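Local coordinates for DsbA family protein (PDB 7JVE) that catalyses both thiol oxidation and disulfide isomerisation as a trimeric thioredoxin-like enzyme of the DsbA family, at residues A218-P223 with V233-G238; A84-F89 with T114-K119; Q56-L61 with M211-T216; E120-S125 with T203-A208; C94-K99 with K162-L167. All coordinates share one frame; numbering follows the deposited sequence.

Interaction 1 of 5, residues A218-P223 with V233-G238; sequences AFVVMP and VTVIPG
Ala218 to Pro223 pairs with Val233 to Gly238 as an antiparallel beta hairpin, the two closing strands of the thioredoxin fold. The first strand begins just after Pro217, probably the cis-proline of this family. Ala218 sits where Ile236 O comes within 3.3 Å of its CA, and its small methyl suits a place beside the Phe213 ring. Phe219 forms a hydrogen-bonded pair with Ile236, its N giving a bond of 2.8 Å to Ile236 O at 171° while its own O accepts from Ile236 N. Its CG lies anti to the carbonyl carbon (chi1 -63°), which brings the ring edge to the Pro237 and Gly238 carbonyls; CD1 meets Pro237 O in the ring plane at 3.5 Å. Val220, a non-hydrogen-bonded partner of Val235, turns to the opposite face, toward helix 37-64; its CG1 reaches Val235 CG2 at 4.2 Å. At Val221 the hydrogen-bonded pattern returns with Thr234, and both side chains lie against Ala248 of helix 242-253. Beta-branched residues suit these extended positions, while the hydroxyl of Thr234 is bonded to Lys251. Beyond them, Met222 CB and Pro223 CD both rest on Val233 CG2, the former at 4.0 Å.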
# COMPACT_ATOMS: atom_id res chain seq x y z
N ALA A 218 3.82 18.44 8.19
CA ALA A 218 5.23 18.61 7.83
C ALA A 218 5.94 19.46 8.87
O ALA A 218 5.31 20.21 9.63
CB ALA A 218 5.41 19.25 6.45
N PHE A 219 7.26 19.32 8.88
CA PHE A 219 8.19 20.14 9.66
C PHE A 219 9.02 20.97 8.70
O PHE A 219 9.49 20.45 7.68
CB PHE A 219 9.16 19.30 10.50
CG PHE A 219 8.50 18.46 11.55
CD1 PHE A 219 8.09 17.16 11.26
CD2 PHE A 219 8.30 18.95 12.83
CE1 PHE A 219 7.49 16.39 12.22
CE2 PHE A 219 7.69 18.17 13.80
CZ PHE A 219 7.28 16.89 13.49
N VAL A 220 9.25 22.24 9.05
CA VAL A 220 10.28 23.07 8.43
C VAL A 220 11.28 23.46 9.50
O VAL A 220 10.92 24.08 10.51
CB VAL A 220 9.72 24.33 7.76
CG1 VAL A 220 10.83 24.98 6.92
CG2 VAL A 220 8.49 24.01 6.94
N VAL A 221 12.54 23.12 9.27
CA VAL A 221 13.64 23.42 10.17
C VAL A 221 14.60 24.35 9.44
O VAL A 221 15.09 24.01 8.35
CB VAL A 221 14.34 22.14 10.64
CG1 VAL A 221 15.31 22.44 11.77
CG2 VAL A 221 13.27 21.08 11.04
N MET A 222 14.87 25.51 10.02
CA MET A 222 15.58 26.57 9.32
C MET A 222 16.16 27.55 10.32
O MET A 222 15.62 27.71 11.42
CB MET A 222 14.64 27.28 8.34
CG MET A 222 13.54 28.04 9.03
SD MET A 222 12.26 28.66 7.93
CE MET A 222 13.22 29.33 6.56
N PRO A 223 17.27 28.20 9.98
CA PRO A 223 17.74 29.33 10.79
C PRO A 223 16.73 30.47 10.72
O PRO A 223 16.04 30.66 9.73
CB PRO A 223 19.07 29.74 10.13
CG PRO A 223 19.41 28.61 9.19
CD PRO A 223 18.10 28.03 8.77
N VAL A 233 18.49 24.37 5.77
CA VAL A 233 17.04 24.23 5.86
C VAL A 233 16.66 22.78 5.57
O VAL A 233 17.20 22.17 4.65
CB VAL A 233 16.33 25.15 4.85
CG1 VAL A 233 14.81 25.01 4.95
CG2 VAL A 233 16.79 26.60 5.00
N THR A 234 15.71 22.25 6.31
CA THR A 234 15.27 20.89 6.02
C THR A 234 13.75 20.85 6.12
O THR A 234 13.18 21.38 7.09
CB THR A 234 15.90 19.89 6.99
OG1 THR A 234 17.29 20.16 7.13
CG2 THR A 234 15.80 18.50 6.39
N VAL A 235 13.09 20.22 5.15
CA VAL A 235 11.65 20.05 5.16
C VAL A 235 11.37 18.57 5.34
O VAL A 235 11.88 17.74 4.57
CB VAL A 235 11.00 20.61 3.88
CG1 VAL A 235 9.54 20.26 3.81
CG2 VAL A 235 11.19 22.13 3.81
N ILE A 236 10.59 18.22 6.35
CA ILE A 236 10.47 16.82 6.75
C ILE A 236 9.01 16.41 6.89
O ILE A 236 8.21 17.14 7.49
CB ILE A 236 11.22 16.56 8.06
CG1 ILE A 236 12.61 17.20 8.00
CG2 ILE A 236 11.23 15.04 8.39
CD1 ILE A 236 13.53 16.84 9.14
N PRO A 237 8.63 15.21 6.40
CA PRO A 237 7.26 14.72 6.61
C PRO A 237 6.87 14.71 8.09
O PRO A 237 7.70 14.51 8.98
CB PRO A 237 7.31 13.30 6.03
CG PRO A 237 8.46 13.34 5.04
CD PRO A 237 9.48 14.23 5.71
N GLY A 238 5.57 14.89 8.34
CA GLY A 238 5.08 14.80 9.70
C GLY A 238 5.46 13.50 10.38
O GLY A 238 5.71 13.48 11.58

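Interaction 2 of 5, residues A84-F89 with T114-K119; sequences AAVVMF and TRFIFK
Residues 84-89 and 114-119 bring together two neighbouring parallel strands in the buried middle of the sheet, paired in step from Ala85 with Arg115 to Phe89 with Lys119. Five backbone bonds ladder them together, running from Arg115 N to Ala84 O at one end to Lys119 N to Met88 O at the other. On one face, Met88 is bent at chi3 (-62°), which turns CE back over the Phe118 ring, 3.5 Å from its centroid. CE makes this CH-pi contact, and SD, farther above the face, adds a Met-aromatic one, pairings suited to a flexible thioether beside a flat ring. Val86 leans its CB on Phe116 CD2 at 3.7 Å. The strands are joined through helix 95-110 as a beta-alpha-beta crossover, part of the thioredoxin fold. On the other face, Lys119 CB lies over the Phe89 ring, 3.9 Å from the centroid, and Lys119 CG touches Val87 CG1 at 3.6 Å. The long aliphatic stem thus serves as apolar packing, while NZ is delivered to Ser74 OG and Glu68 O. Arg115 likewise carries its guanidinium away to Gln224 OE1 and backbone carbonyls of Leu70 and Ser71. At the strand start a water accepts from Ala84 N at 2.7 Å.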
# COMPACT_ATOMS: atom_id res chain seq x y z
N ALA A 84 17.77 28.67 15.64
CA ALA A 84 17.04 27.73 14.79
C ALA A 84 15.58 27.63 15.20
O ALA A 84 15.23 27.71 16.39
CB ALA A 84 17.67 26.34 14.82
N ALA A 85 14.73 27.41 14.20
CA ALA A 85 13.31 27.19 14.41
C ALA A 85 12.86 25.89 13.76
O ALA A 85 13.38 25.46 12.72
CB ALA A 85 12.47 28.35 13.87
N VAL A 86 11.88 25.26 14.40
CA VAL A 86 11.20 24.08 13.89
C VAL A 86 9.74 24.46 13.80
O VAL A 86 9.10 24.72 14.82
CB VAL A 86 11.40 22.87 14.82
CG1 VAL A 86 10.58 21.66 14.32
CG2 VAL A 86 12.87 22.54 14.94
N VAL A 87 9.22 24.54 12.58
CA VAL A 87 7.84 24.95 12.33
C VAL A 87 7.03 23.69 12.05
O VAL A 87 7.40 22.90 11.18
CB VAL A 87 7.77 25.93 11.14
CG1 VAL A 87 6.36 26.45 10.96
CG2 VAL A 87 8.74 27.08 11.35
N MET A 88 5.95 23.49 12.79
CA MET A 88 5.21 22.23 12.71
C MET A 88 3.78 22.46 12.24
O MET A 88 2.99 23.12 12.93
CB MET A 88 5.23 21.47 14.05
CG MET A 88 6.63 21.23 14.61
SD MET A 88 6.73 20.89 16.39
CE MET A 88 6.09 22.40 17.12
N PHE A 89 3.47 21.93 11.06
CA PHE A 89 2.12 21.87 10.52
C PHE A 89 1.47 20.56 10.96
O PHE A 89 1.97 19.47 10.65
CB PHE A 89 2.16 21.98 9.00
CG PHE A 89 2.63 23.33 8.51
CD1 PHE A 89 3.98 23.66 8.56
CD2 PHE A 89 1.71 24.28 8.06
CE1 PHE A 89 4.42 24.90 8.10
CE2 PHE A 89 2.13 25.52 7.60
CZ PHE A 89 3.49 25.85 7.62
N THR A 114 16.06 26.23 21.12
CA THR A 114 15.50 26.26 19.78
C THR A 114 14.03 26.63 19.86
O THR A 114 13.34 26.29 20.82
CB THR A 114 15.69 24.89 19.09
OG1 THR A 114 17.08 24.67 18.83
CG2 THR A 114 14.91 24.78 17.79
N ARG A 115 13.56 27.37 18.86
CA ARG A 115 12.19 27.83 18.84
C ARG A 115 11.30 26.83 18.10
O ARG A 115 11.60 26.44 16.96
CB ARG A 115 12.10 29.21 18.17
CG ARG A 115 10.75 29.88 18.27
CD ARG A 115 10.72 31.22 17.55
NE ARG A 115 9.37 31.76 17.51
CZ ARG A 115 8.86 32.43 16.48
NH1 ARG A 115 9.60 32.64 15.40
NH2 ARG A 115 7.60 32.87 16.52
N PHE A 116 10.21 26.41 18.75
CA PHE A 116 9.26 25.49 18.15
C PHE A 116 7.94 26.23 17.92
O PHE A 116 7.34 26.75 18.86
CB PHE A 116 9.06 24.25 19.02
CG PHE A 116 10.27 23.35 19.09
CD1 PHE A 116 11.34 23.68 19.92
CD2 PHE A 116 10.34 22.18 18.33
CE1 PHE A 116 12.47 22.85 20.00
CE2 PHE A 116 11.45 21.35 18.41
CZ PHE A 116 12.53 21.68 19.24
N ILE A 117 7.54 26.31 16.65
CA ILE A 117 6.39 27.10 16.22
C ILE A 117 5.30 26.13 15.79
O ILE A 117 5.56 25.16 15.08
CB ILE A 117 6.79 28.04 15.07
CG1 ILE A 117 8.01 28.88 15.48
CG2 ILE A 117 5.62 28.91 14.66
CD1 ILE A 117 8.44 29.93 14.46
N PHE A 118 4.07 26.41 16.22
CA PHE A 118 2.93 25.51 16.03
C PHE A 118 1.98 26.08 14.99
O PHE A 118 1.40 27.15 15.19
CB PHE A 118 2.21 25.30 17.37
CG PHE A 118 3.04 24.53 18.39
CD1 PHE A 118 4.01 25.17 19.14
CD2 PHE A 118 2.85 23.16 18.57
CE1 PHE A 118 4.78 24.46 20.07
CE2 PHE A 118 3.60 22.44 19.50
CZ PHE A 118 4.58 23.09 20.25
N LYS A 119 1.81 25.37 13.88
CA LYS A 119 0.90 25.81 12.82
C LYS A 119 -0.27 24.83 12.73
O LYS A 119 -0.21 23.84 12.02
CB LYS A 119 1.64 25.90 11.46
CG LYS A 119 2.86 26.77 11.48
CD LYS A 119 2.46 28.24 11.61
CE LYS A 119 3.55 29.15 11.09
NZ LYS A 119 3.14 30.58 11.12
O HOH W 1 18.44 27.45 17.99

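Interaction 3 of 5, residues Q56-L61 with M211-T216; sequences QAYVQL and MDFSGT. With EDO (1,2-ethanediol), chain M.
Met211 folds back at chi2 (-63°) and again at chi3, and this double bend lays its sulfur along the end of the helical segment, where SD lies 3.9 Å from Leu61 CB. With Leu61 CD1 anti to CA (chi2 175°), that methyl extends to Met211 O at 3.6 Å; a branched aliphatic chain suits this meeting with the long thioether. Tyr58 reaches the loop alongside Leu61. Its ring edge lies in plane with two carbonyl oxygens, Met211 O standing 3.2 Å from CE1, and OH donates to Asp212 O at 2.9 Å. The Tyr58 and Phe213 rings meet obliquely, planes 36° apart, with the two CE1 atoms at 3.4 Å. Asp212 bends the chain out of helix 199-210 with positive phi in a Schellman motif, which presents its carbonyl to the tyrosine. The loop makes a type II turn, Phe213 to Thr216, and leads into strand 218-223 of the thioredoxin fold, while residues 56-61 belong to the long helix 37-64. An ethanediol molecule, probably from the crystallisation liquor, lies over one face of the Tyr58 ring, and its O1 donates to Asp212 OD2 at 2.5 Å. Lys162 of the second subunit pairs with both Asp212 OD2 and Tyr58 OH. The phenol is gripped from both sides of the subunit boundary, giving to a backbone carbonyl and receiving from an amine, and the lysine should help keep the Asp212 carboxylate ionised.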
# COMPACT_ATOMS: atom_id res chain seq x y z
N GLN A 56 14.60 20.16 -2.66
CA GLN A 56 15.10 21.45 -3.10
C GLN A 56 13.96 22.44 -3.33
O GLN A 56 14.07 23.61 -2.95
CB GLN A 56 15.93 21.27 -4.37
CG GLN A 56 17.34 20.74 -4.09
CD GLN A 56 18.05 20.21 -5.34
OE1 GLN A 56 17.41 19.98 -6.38
NE2 GLN A 56 19.37 20.02 -5.25
N ALA A 57 12.86 21.98 -3.93
CA ALA A 57 11.77 22.90 -4.23
C ALA A 57 11.07 23.35 -2.95
O ALA A 57 10.64 24.51 -2.86
CB ALA A 57 10.76 22.25 -5.18
N TYR A 58 10.91 22.44 -1.98
CA TYR A 58 10.36 22.81 -0.68
C TYR A 58 11.26 23.80 0.05
O TYR A 58 10.77 24.74 0.69
CB TYR A 58 10.16 21.57 0.20
CG TYR A 58 8.83 20.87 0.02
CD1 TYR A 58 7.63 21.58 0.08
CD2 TYR A 58 8.78 19.49 -0.18
CE1 TYR A 58 6.41 20.95 -0.07
CE2 TYR A 58 7.56 18.85 -0.33
CZ TYR A 58 6.39 19.57 -0.28
OH TYR A 58 5.21 18.92 -0.44
N VAL A 59 12.58 23.60 -0.03
CA VAL A 59 13.50 24.54 0.60
C VAL A 59 13.33 25.94 0.03
O VAL A 59 13.29 26.93 0.77
CB VAL A 59 14.95 24.04 0.46
CG1 VAL A 59 15.92 25.18 0.76
CG2 VAL A 59 15.21 22.85 1.41
N GLN A 60 13.20 26.04 -1.30
CA GLN A 60 12.96 27.34 -1.91
C GLN A 60 11.69 27.98 -1.37
O GLN A 60 11.65 29.19 -1.13
CB GLN A 60 12.88 27.22 -3.44
CG GLN A 60 14.22 26.98 -4.10
CD GLN A 60 15.15 28.17 -3.90
OE1 GLN A 60 14.81 29.30 -4.27
NE2 GLN A 60 16.29 27.93 -3.28
N LEU A 61 10.63 27.18 -1.19
CA LEU A 61 9.37 27.72 -0.66
C LEU A 61 9.55 28.21 0.78
O LEU A 61 9.04 29.28 1.13
CB LEU A 61 8.27 26.66 -0.74
CG LEU A 61 7.83 26.28 -2.16
CD1 LEU A 61 6.81 25.14 -2.13
CD2 LEU A 61 7.25 27.51 -2.87
N MET A 211 2.99 26.68 0.91
CA MET A 211 4.12 25.80 1.12
C MET A 211 3.96 24.47 0.41
O MET A 211 4.86 23.64 0.48
CB MET A 211 4.33 25.57 2.62
CG MET A 211 4.95 26.77 3.34
SD MET A 211 6.61 27.15 2.74
CE MET A 211 7.40 25.58 3.00
N ASP A 212 2.84 24.26 -0.28
CA ASP A 212 2.50 22.96 -0.86
C ASP A 212 2.48 21.87 0.22
O ASP A 212 2.98 20.76 0.02
CB ASP A 212 3.47 22.61 -2.00
CG ASP A 212 2.90 21.55 -2.95
OD1 ASP A 212 1.69 21.25 -2.86
OD2 ASP A 212 3.65 21.00 -3.77
N PHE A 213 1.89 22.19 1.37
CA PHE A 213 1.61 21.25 2.46
C PHE A 213 0.12 20.98 2.63
O PHE A 213 -0.29 20.49 3.69
CB PHE A 213 2.12 21.79 3.81
CG PHE A 213 3.62 21.94 3.91
CD1 PHE A 213 4.47 21.17 3.14
CD2 PHE A 213 4.17 22.84 4.81
CE1 PHE A 213 5.84 21.29 3.27
CE2 PHE A 213 5.53 22.98 4.92
CZ PHE A 213 6.37 22.22 4.15
N SER A 214 -0.72 21.35 1.67
CA SER A 214 -2.16 21.22 1.89
C SER A 214 -2.53 19.76 2.14
O SER A 214 -2.23 18.88 1.34
CB SER A 214 -2.94 21.76 0.69
OG SER A 214 -4.28 22.00 1.05
N GLY A 215 -3.18 19.51 3.28
CA GLY A 215 -3.54 18.15 3.60
C GLY A 215 -2.41 17.27 4.08
O GLY A 215 -2.65 16.09 4.32
N THR A 216 -1.20 17.80 4.24
CA THR A 216 -0.03 16.98 4.55
C THR A 216 0.78 17.60 5.69
O THR A 216 1.49 18.61 5.47
CB THR A 216 0.85 16.77 3.30
OG1 THR A 216 1.42 18.01 2.89
CG2 THR A 216 0.04 16.15 2.11
C1 EDO M . 6.97 21.79 -3.72
O1 EDO M . 5.84 22.00 -4.58
C2 EDO M . 7.58 20.43 -4.07
O2 EDO M . 7.60 20.25 -5.51

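Interaction 4 of 5, residues E120-S125 with T203-A208; sequences EFPIFS and TNQALA. With EDO (1,2-ethanediol), chain H.
The Phe121 ring and the Gln205 amide are the flat groups that meet here, their planes only 18° apart. They do not stack: Gln205 OE1 lies at the ring edge, in its plane, 3.6 Å from CD2, so a carbonyl oxygen faces the slightly positive rim of C-H groups. The second amide, that of Asn204, holds Glu120 O close to its own plane. This bond, from ND2 to Glu120 O, is 2.7 Å long and fairly straight at 161°, although it meets the carbonyl from well off its axis. Asparagine suits the site because its short side chain puts an N-H within reach of the last carbonyl of strand 115-120, which faces helix 199-210. Ala208, one turn further along the helix, offers only a methyl, and its CB approaches Phe121 CD2 to 4.1 Å. In the thioredoxin fold the loop 120-125 leads from the sheet into the helical insertion of DsbA-like proteins, beginning with helix 128-145, while helix 199-210 leads back toward the last two strands. Pro122 lies against Trp128 of that insertion, and its CD touches Gln205 OE1 at 3.6 Å. Gln205 is bent at chi2 (64°), which swings the amide toward the loop; OE1 accepts a hydrogen bond, 3.0 Å, from a water that also donates to Pro122 O. The other end of the amide, NE2, is bonded to Gln209 OE1 and Ser214 OG, which fix its rotation. Glu120 sends its carboxylate the other way, to Tyr150 OH.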
# COMPACT_ATOMS: atom_id res chain seq x y z
N GLU A 120 -1.34 25.14 13.46
CA GLU A 120 -2.55 24.32 13.42
C GLU A 120 -3.29 24.54 12.11
O GLU A 120 -3.51 25.69 11.71
CB GLU A 120 -3.46 24.68 14.59
CG GLU A 120 -2.90 24.30 15.93
CD GLU A 120 -3.68 24.90 17.09
OE1 GLU A 120 -4.91 24.79 17.09
OE2 GLU A 120 -3.05 25.45 18.02
N PHE A 121 -3.70 23.45 11.45
CA PHE A 121 -4.44 23.54 10.20
C PHE A 121 -5.30 22.29 10.03
O PHE A 121 -5.07 21.27 10.70
CB PHE A 121 -3.50 23.74 8.99
CG PHE A 121 -2.84 22.46 8.48
CD1 PHE A 121 -1.99 21.72 9.29
CD2 PHE A 121 -3.04 22.03 7.17
CE1 PHE A 121 -1.36 20.55 8.82
CE2 PHE A 121 -2.42 20.86 6.69
CZ PHE A 121 -1.58 20.11 7.52
N PRO A 122 -6.31 22.33 9.14
CA PRO A 122 -7.21 21.17 8.95
C PRO A 122 -6.90 20.38 7.69
O PRO A 122 -6.90 20.96 6.60
CB PRO A 122 -8.58 21.83 8.84
CG PRO A 122 -8.27 23.24 8.31
CD PRO A 122 -6.79 23.49 8.37
N ILE A 123 -6.67 19.07 7.82
CA ILE A 123 -6.33 18.26 6.65
C ILE A 123 -7.51 18.19 5.68
O ILE A 123 -7.33 18.23 4.46
CB ILE A 123 -5.88 16.85 7.08
CG1 ILE A 123 -4.54 16.93 7.80
CG2 ILE A 123 -5.81 15.90 5.88
CD1 ILE A 123 -4.08 15.58 8.28
N PHE A 124 -8.73 18.09 6.20
CA PHE A 124 -9.91 17.99 5.36
C PHE A 124 -10.90 19.11 5.69
O PHE A 124 -10.93 19.67 6.80
CB PHE A 124 -10.63 16.63 5.51
CG PHE A 124 -9.81 15.45 5.07
CD1 PHE A 124 -9.53 15.24 3.72
CD2 PHE A 124 -9.34 14.53 6.00
CE1 PHE A 124 -8.79 14.15 3.31
CE2 PHE A 124 -8.60 13.44 5.59
CZ PHE A 124 -8.33 13.24 4.25
N SER A 125 -11.73 19.40 4.69
CA SER A 125 -12.77 20.43 4.83
C SER A 125 -13.66 20.19 6.05
O SER A 125 -13.98 21.12 6.79
CB SER A 125 -13.59 20.46 3.54
OG SER A 125 -14.84 21.07 3.78
N THR A 203 -5.09 31.78 8.09
CA THR A 203 -3.71 32.12 7.78
C THR A 203 -2.85 30.88 7.63
O THR A 203 -2.04 30.77 6.70
CB THR A 203 -3.15 33.03 8.89
OG1 THR A 203 -3.93 34.21 8.95
CG2 THR A 203 -1.66 33.40 8.66
N ASN A 204 -3.01 29.91 8.54
CA ASN A 204 -2.19 28.70 8.47
C ASN A 204 -2.51 27.87 7.23
O ASN A 204 -1.61 27.29 6.63
CB ASN A 204 -2.39 27.87 9.74
CG ASN A 204 -1.73 28.48 10.94
OD1 ASN A 204 -0.98 29.45 10.82
ND2 ASN A 204 -2.00 27.92 12.12
N GLN A 205 -3.79 27.79 6.84
CA GLN A 205 -4.15 27.03 5.65
C GLN A 205 -3.66 27.71 4.38
O GLN A 205 -3.21 27.05 3.44
CB GLN A 205 -5.66 26.82 5.59
CG GLN A 205 -6.14 26.12 4.33
CD GLN A 205 -5.59 24.71 4.22
OE1 GLN A 205 -5.24 24.09 5.23
NE2 GLN A 205 -5.50 24.20 2.99
N ALA A 206 -3.75 29.05 4.33
CA ALA A 206 -3.16 29.78 3.22
C ALA A 206 -1.66 29.55 3.14
O ALA A 206 -1.12 29.33 2.05
CB ALA A 206 -3.47 31.28 3.34
N LEU A 207 -0.97 29.58 4.29
CA LEU A 207 0.46 29.28 4.31
C LEU A 207 0.74 27.83 3.94
O LEU A 207 1.70 27.55 3.21
CB LEU A 207 1.03 29.59 5.70
CG LEU A 207 2.52 29.26 5.91
CD1 LEU A 207 3.42 30.01 4.89
CD2 LEU A 207 3.00 29.49 7.34
N ALA A 208 -0.07 26.88 4.43
CA ALA A 208 0.15 25.49 4.02
C ALA A 208 0.01 25.33 2.50
O ALA A 208 0.77 24.59 1.88
CB ALA A 208 -0.81 24.54 4.74
C1 EDO H . -14.08 24.65 3.74
O1 EDO H . -13.15 23.62 3.41
C2 EDO H . -14.85 24.21 4.98
O2 EDO H . -15.74 25.27 5.39
O HOH W 2 -4.97 21.13 4.57

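Interaction 5 of 5, residues C94-K99 with K162-L167; sequences CSWCSK and KVEGAL
Glu164 OE2 receives a hydrogen bond from Ser95 N, 3.2 Å long and nearly straight at 167°, met on the anti side of the carboxylate and 28° out of its plane. Ser95 OG lies at 3.4 Å from the same OE2, at best a weak second bond. Beside this polar pair, Val163 packs its two branches on the helix: CG2 against Ser95 CB at 3.5 Å, and CG1 against Ser98 CB at 4.0 Å. Small serines let the loop come this close to the backbone. The helix is the one that starts with the CxxC motif of the thioredoxin fold. Cys94 is its N-cap and Cys97 lies in its first turn; they are the redox-active disulfide pair, but Cys94 SG and Cys97 SG stand 3.0 Å apart in this model, longer than a full S-S bond. A carboxylate at the first N-H of the helix probably gains from the helix dipole. Glu164 is bent at chi2 (-77°), curling the acid back toward Ser95. Its backbone has positive phi as part of a type I' turn, Val163 to Ala166, in which Gly165 adopts angles that a side chain would clash with. Further out, Arg127 forms a salt bridge with Glu164 OE1; Gln93 bonds Glu164 through its backbone, and its OE1 takes Leu167 N and, weakly, Gly165 N. Tyr179 of the second subunit packs on Ser95 and Trp96.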
# COMPACT_ATOMS: atom_id res chain seq x y z
N CYS A 94 -5.13 14.34 13.00
CA CYS A 94 -4.17 13.49 12.30
C CYS A 94 -3.66 12.40 13.24
O CYS A 94 -2.97 12.71 14.23
CB CYS A 94 -3.03 14.35 11.78
SG CYS A 94 -1.79 13.40 11.00
N SER A 95 -3.96 11.14 12.94
CA SER A 95 -3.64 10.06 13.87
C SER A 95 -2.13 9.85 14.02
O SER A 95 -1.67 9.50 15.11
CB SER A 95 -4.32 8.75 13.44
OG SER A 95 -3.85 8.26 12.19
N TRP A 96 -1.33 10.07 12.98
CA TRP A 96 0.10 9.89 13.19
C TRP A 96 0.79 11.14 13.75
O TRP A 96 1.83 11.00 14.42
CB TRP A 96 0.79 9.41 11.91
CG TRP A 96 0.99 10.43 10.83
CD1 TRP A 96 2.14 11.11 10.55
CD2 TRP A 96 0.02 10.85 9.87
NE1 TRP A 96 1.94 11.94 9.46
CE2 TRP A 96 0.65 11.80 9.03
CE3 TRP A 96 -1.32 10.51 9.62
CZ2 TRP A 96 -0.02 12.43 7.96
CZ3 TRP A 96 -1.99 11.14 8.55
CH2 TRP A 96 -1.33 12.08 7.74
N CYS A 97 0.23 12.33 13.55
CA CYS A 97 0.69 13.50 14.30
C CYS A 97 0.51 13.27 15.79
O CYS A 97 1.39 13.57 16.60
CB CYS A 97 -0.11 14.74 13.91
SG CYS A 97 0.13 15.28 12.24
N SER A 98 -0.65 12.74 16.16
CA SER A 98 -0.89 12.39 17.54
C SER A 98 0.21 11.47 18.06
O SER A 98 0.81 11.73 19.11
CB SER A 98 -2.27 11.74 17.66
OG SER A 98 -2.58 11.47 19.01
N LYS A 99 0.52 10.39 17.32
CA LYS A 99 1.52 9.45 17.82
C LYS A 99 2.92 10.02 17.80
O LYS A 99 3.80 9.49 18.49
CB LYS A 99 1.50 8.14 17.03
CG LYS A 99 0.12 7.55 16.86
CD LYS A 99 -0.07 6.43 17.83
CE LYS A 99 -1.34 5.64 17.55
NZ LYS A 99 -1.28 4.35 18.25
N LYS A 162 -8.44 10.96 20.30
CA LYS A 162 -9.56 11.09 19.37
C LYS A 162 -9.03 11.67 18.05
O LYS A 162 -8.61 12.83 17.99
CB LYS A 162 -10.68 11.94 19.97
CG LYS A 162 -11.20 11.34 21.30
CD LYS A 162 -12.49 11.94 21.83
CE LYS A 162 -13.29 10.91 22.61
NZ LYS A 162 -14.44 11.50 23.38
N VAL A 163 -9.03 10.84 17.00
CA VAL A 163 -8.38 11.18 15.74
C VAL A 163 -9.30 10.77 14.59
O VAL A 163 -10.26 10.01 14.78
CB VAL A 163 -6.99 10.51 15.60
CG1 VAL A 163 -6.04 11.01 16.70
CG2 VAL A 163 -7.09 8.97 15.63
N GLU A 164 -9.00 11.32 13.41
CA GLU A 164 -9.58 10.88 12.13
C GLU A 164 -11.11 10.97 12.13
O GLU A 164 -11.80 10.10 11.59
CB GLU A 164 -9.10 9.47 11.78
CG GLU A 164 -7.60 9.45 11.73
CD GLU A 164 -7.02 10.08 10.46
OE1 GLU A 164 -7.81 10.39 9.54
OE2 GLU A 164 -5.79 10.34 10.42
N GLY A 165 -11.63 12.04 12.73
CA GLY A 165 -13.06 12.29 12.76
C GLY A 165 -13.71 12.07 14.11
O GLY A 165 -14.84 12.52 14.31
N ALA A 166 -13.01 11.43 15.06
CA ALA A 166 -13.59 11.14 16.36
C ALA A 166 -13.53 12.31 17.34
O ALA A 166 -14.18 12.24 18.40
CB ALA A 166 -12.90 9.91 16.99
N LEU A 167 -12.76 13.36 17.06
CA LEU A 167 -12.72 14.54 17.93
C LEU A 167 -13.85 15.50 17.57
O LEU A 167 -13.89 16.02 16.45
CB LEU A 167 -11.37 15.24 17.83
CG LEU A 167 -11.09 16.30 18.88
CD1 LEU A 167 -11.09 15.68 20.26
CD2 LEU A 167 -9.74 16.97 18.63

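From the N terminus, interaction 3 opens first, at 56-61, and closes at 211-216 a loop of 149 residues in which interactions 2, 4 and 5 are nested; it ties the long helix 37-64 to the loop before the last strands. Interaction 2 joins 84-89 to 114-119 across helix 95-110. Interaction 5 opens at 94-99 inside that loop and closes at 162-167, so the two cross; it ties the start of helix 95-110 to the loop after helix 147-159. Interaction 4, from 120-125 to 203-208, crosses interaction 5 in turn and bridges the helical insertion. Interaction 1 follows in series as the terminal hairpin; its strand 218-223 adjoins 84-89, making one sheet with interaction 2.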